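Local atomic coordinates of BIFUNCTIONAL PROTEIN Proline utilization A (PutA) (Corynebacterium freiburgense, PDB entry 5UX5), a protein that probably oxidises proline to glutamate in two steps, pairing an FAD-dependent proline dehydrogenase with an NAD-dependent aldehyde dehydrogenase in one polypeptide. Residues A[306-309]-A[310-314]. Sequence-based numbering, arbitrary orientation.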
ATOM      1  N   GLU A 306      -8.880  -5.859   9.613  1.00 34.40           N
ATOM      2  CA  GLU A 306      -8.739  -4.600  10.330  1.00 27.79           C
ATOM      3  C   GLU A 306      -7.375  -4.484  10.994  1.00 32.86           C
ATOM      4  O   GLU A 306      -6.814  -3.386  11.060  1.00 36.27           O
ATOM      5  CB  GLU A 306      -9.847  -4.466  11.364  1.00 22.70           C
ATOM      6  CG  GLU A 306     -11.188  -4.055  10.830  1.00 22.93           C
ATOM      7  CD  GLU A 306     -11.178  -2.644  10.310  1.00 33.57           C
ATOM      8  OE1 GLU A 306     -10.222  -1.885  10.604  1.00 45.29           O
ATOM      9  OE2 GLU A 306     -12.144  -2.288   9.612  1.00 35.33           O
ATOM     10  N   LYS A 307      -6.817  -5.602  11.464  1.00 29.80           N
ATOM     11  CA  LYS A 307      -5.498  -5.559  12.082  1.00 26.68           C
ATOM     12  C   LYS A 307      -4.404  -5.445  11.019  1.00 32.83           C
ATOM     13  O   LYS A 307      -3.432  -4.694  11.200  1.00 36.67           O
ATOM     14  CB  LYS A 307      -5.281  -6.815  12.938  1.00 23.26           C
ATOM     15  CG  LYS A 307      -6.246  -7.016  14.130  1.00 23.24           C
ATOM     16  CD  LYS A 307      -5.687  -7.919  15.212  1.00 29.03           C
ATOM     17  CE  LYS A 307      -6.723  -8.135  16.328  1.00 49.70           C
ATOM     18  NZ  LYS A 307      -6.273  -8.700  17.658  1.00 49.97           N
ATOM     19  N   VAL A 308      -4.570  -6.135   9.882  1.00 21.68           N
ATOM     20  CA  VAL A 308      -3.632  -5.972   8.767  1.00 22.47           C
ATOM     21  C   VAL A 308      -3.598  -4.518   8.303  1.00 28.38           C
ATOM     22  O   VAL A 308      -2.527  -3.946   8.095  1.00 39.55           O
ATOM     23  CB  VAL A 308      -3.968  -6.927   7.603  1.00 31.23           C
ATOM     24  CG1 VAL A 308      -3.276  -6.444   6.347  1.00 21.35           C
ATOM     25  CG2 VAL A 308      -3.575  -8.396   7.916  1.00 22.00           C
ATOM     26  N   ASP A 309      -4.772  -3.920   8.072  1.00 34.11           N
ATOM     27  CA  ASP A 309      -4.841  -2.526   7.624  1.00 32.21           C
ATOM     28  C   ASP A 309      -4.057  -1.607   8.565  1.00 34.59           C
ATOM     29  O   ASP A 309      -3.380  -0.667   8.121  1.00 35.52           O
ATOM     30  CB  ASP A 309      -6.310  -2.084   7.524  1.00 21.31           C
ATOM     31  CG  ASP A 309      -6.474  -0.746   6.826  1.00 37.16           C
ATOM     32  OD1 ASP A 309      -5.746  -0.514   5.857  1.00 46.19           O
ATOM     33  OD2 ASP A 309      -7.320   0.085   7.217  1.00 45.58           O
ATOM     34  N   ALA A 310      -4.172  -1.849   9.875  1.00 30.05           N
ATOM     35  CA  ALA A 310      -3.451  -1.067  10.872  1.00 32.01           C
ATOM     36  C   ALA A 310      -1.946  -1.319  10.808  1.00 31.38           C
ATOM     37  O   ALA A 310      -1.152  -0.371  10.718  1.00 32.75           O
ATOM     38  CB  ALA A 310      -3.988  -1.375  12.274  1.00 21.41           C
ATOM     39  N   GLU A 311      -1.526  -2.589  10.857  1.00 21.32           N
ATOM     40  CA  GLU A 311      -0.090  -2.851  10.927  1.00 21.99           C
ATOM     41  C   GLU A 311       0.636  -2.316   9.684  1.00 26.14           C
ATOM     42  O   GLU A 311       1.740  -1.775   9.794  1.00 33.63           O
ATOM     43  CB  GLU A 311       0.184  -4.351  11.115  1.00 20.84           C
ATOM     44  CG  GLU A 311       1.699  -4.670  11.228  1.00 24.24           C
ATOM     45  CD  GLU A 311       1.994  -6.149  11.361  1.00 36.83           C
ATOM     46  OE1 GLU A 311       2.942  -6.507  12.098  1.00 36.93           O
ATOM     47  OE2 GLU A 311       1.281  -6.958  10.723  1.00 43.31           O
ATOM     48  N   LEU A 312       0.001  -2.385   8.509  1.00 20.22           N
ATOM     49  CA  LEU A 312       0.619  -1.867   7.293  1.00 30.30           C
ATOM     50  C   LEU A 312       0.864  -0.364   7.369  1.00 34.62           C
ATOM     51  O   LEU A 312       1.874   0.129   6.856  1.00 44.64           O
ATOM     52  CB  LEU A 312      -0.253  -2.172   6.071  1.00 29.25           C
ATOM     53  CG  LEU A 312      -0.232  -3.619   5.549  1.00 34.79           C
ATOM     54  CD1 LEU A 312      -1.186  -3.825   4.392  1.00 20.55           C
ATOM     55  CD2 LEU A 312       1.202  -4.111   5.192  1.00 30.18           C
ATOM     56  N   HIS A 313      -0.076   0.389   7.934  1.00 27.98           N
ATOM     57  CA  HIS A 313      -0.021   1.848   7.937  1.00 30.86           C
ATOM     58  C   HIS A 313       0.582   2.444   9.187  1.00 28.35           C
ATOM     59  O   HIS A 313       0.713   3.667   9.257  1.00 36.92           O
ATOM     60  CB  HIS A 313      -1.424   2.440   7.773  1.00 36.12           C
ATOM     61  CG  HIS A 313      -1.985   2.263   6.414  1.00 34.22           C
ATOM     62  ND1 HIS A 313      -2.552   1.081   5.993  1.00 37.79           N
ATOM     63  CD2 HIS A 313      -2.070   3.123   5.372  1.00 30.79           C
ATOM     64  CE1 HIS A 313      -2.946   1.216   4.740  1.00 36.20           C
ATOM     65  NE2 HIS A 313      -2.677   2.450   4.345  1.00 29.89           N
ATOM     66  N   GLY A 314       0.869   1.636  10.193  1.00 20.34           N
ATOM     67  CA  GLY A 314       1.314   2.174  11.452  1.00 26.04           C
ATOM     68  C   GLY A 314       0.213   2.800  12.261  1.00 26.05           C
ATOM     69  O   GLY A 314       0.442   3.812  12.928  1.00 33.81           O
TER
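The backbone O of Asp309 receives two donors from His313, four residues on along helix 303-313. The stronger comes from the ring: His313 ND1 donates to Asp309 O over 2.9 Å, in the carbonyl plane, although the oxygen sits 18° out of the imidazole plane. His313 N reaches Asp309 O only weakly, at 3.5 Å. With CG anti to its own carbonyl carbon (chi1 -71°), the imidazole folds back along the helix and brings ND1 to the preceding turn. The Asp309 carboxylate is turned 73° from the imidazole plane, and Asp309 OD1 lies 3.5 Å from His313 CE1; OD2 forms a long, weak ion pair with Arg460. On a neighbouring strip of the helix, Val308 and Leu312 lie side by side, CG1 of Val308 3.9 Å from CD1 of Leu312, while Val308 also touches Cys964 and His1066. Their backbones are joined by the helical bond from Leu312 N to Val308 O (3.0 Å). The extended Glu311 accepts hydrogen bonds from Arg963 N at OE1 and Cys964 N at OE2, tying this proline dehydrogenase helix to the C-terminal part of the chain. The helix ends at His313; Gly314, with positive phi, first leaves helical geometry. Because ND1 donates to a carbonyl, a neutral His313 would carry its proton there, and this shorter ring bond is consistent with the side chain securing the helix end.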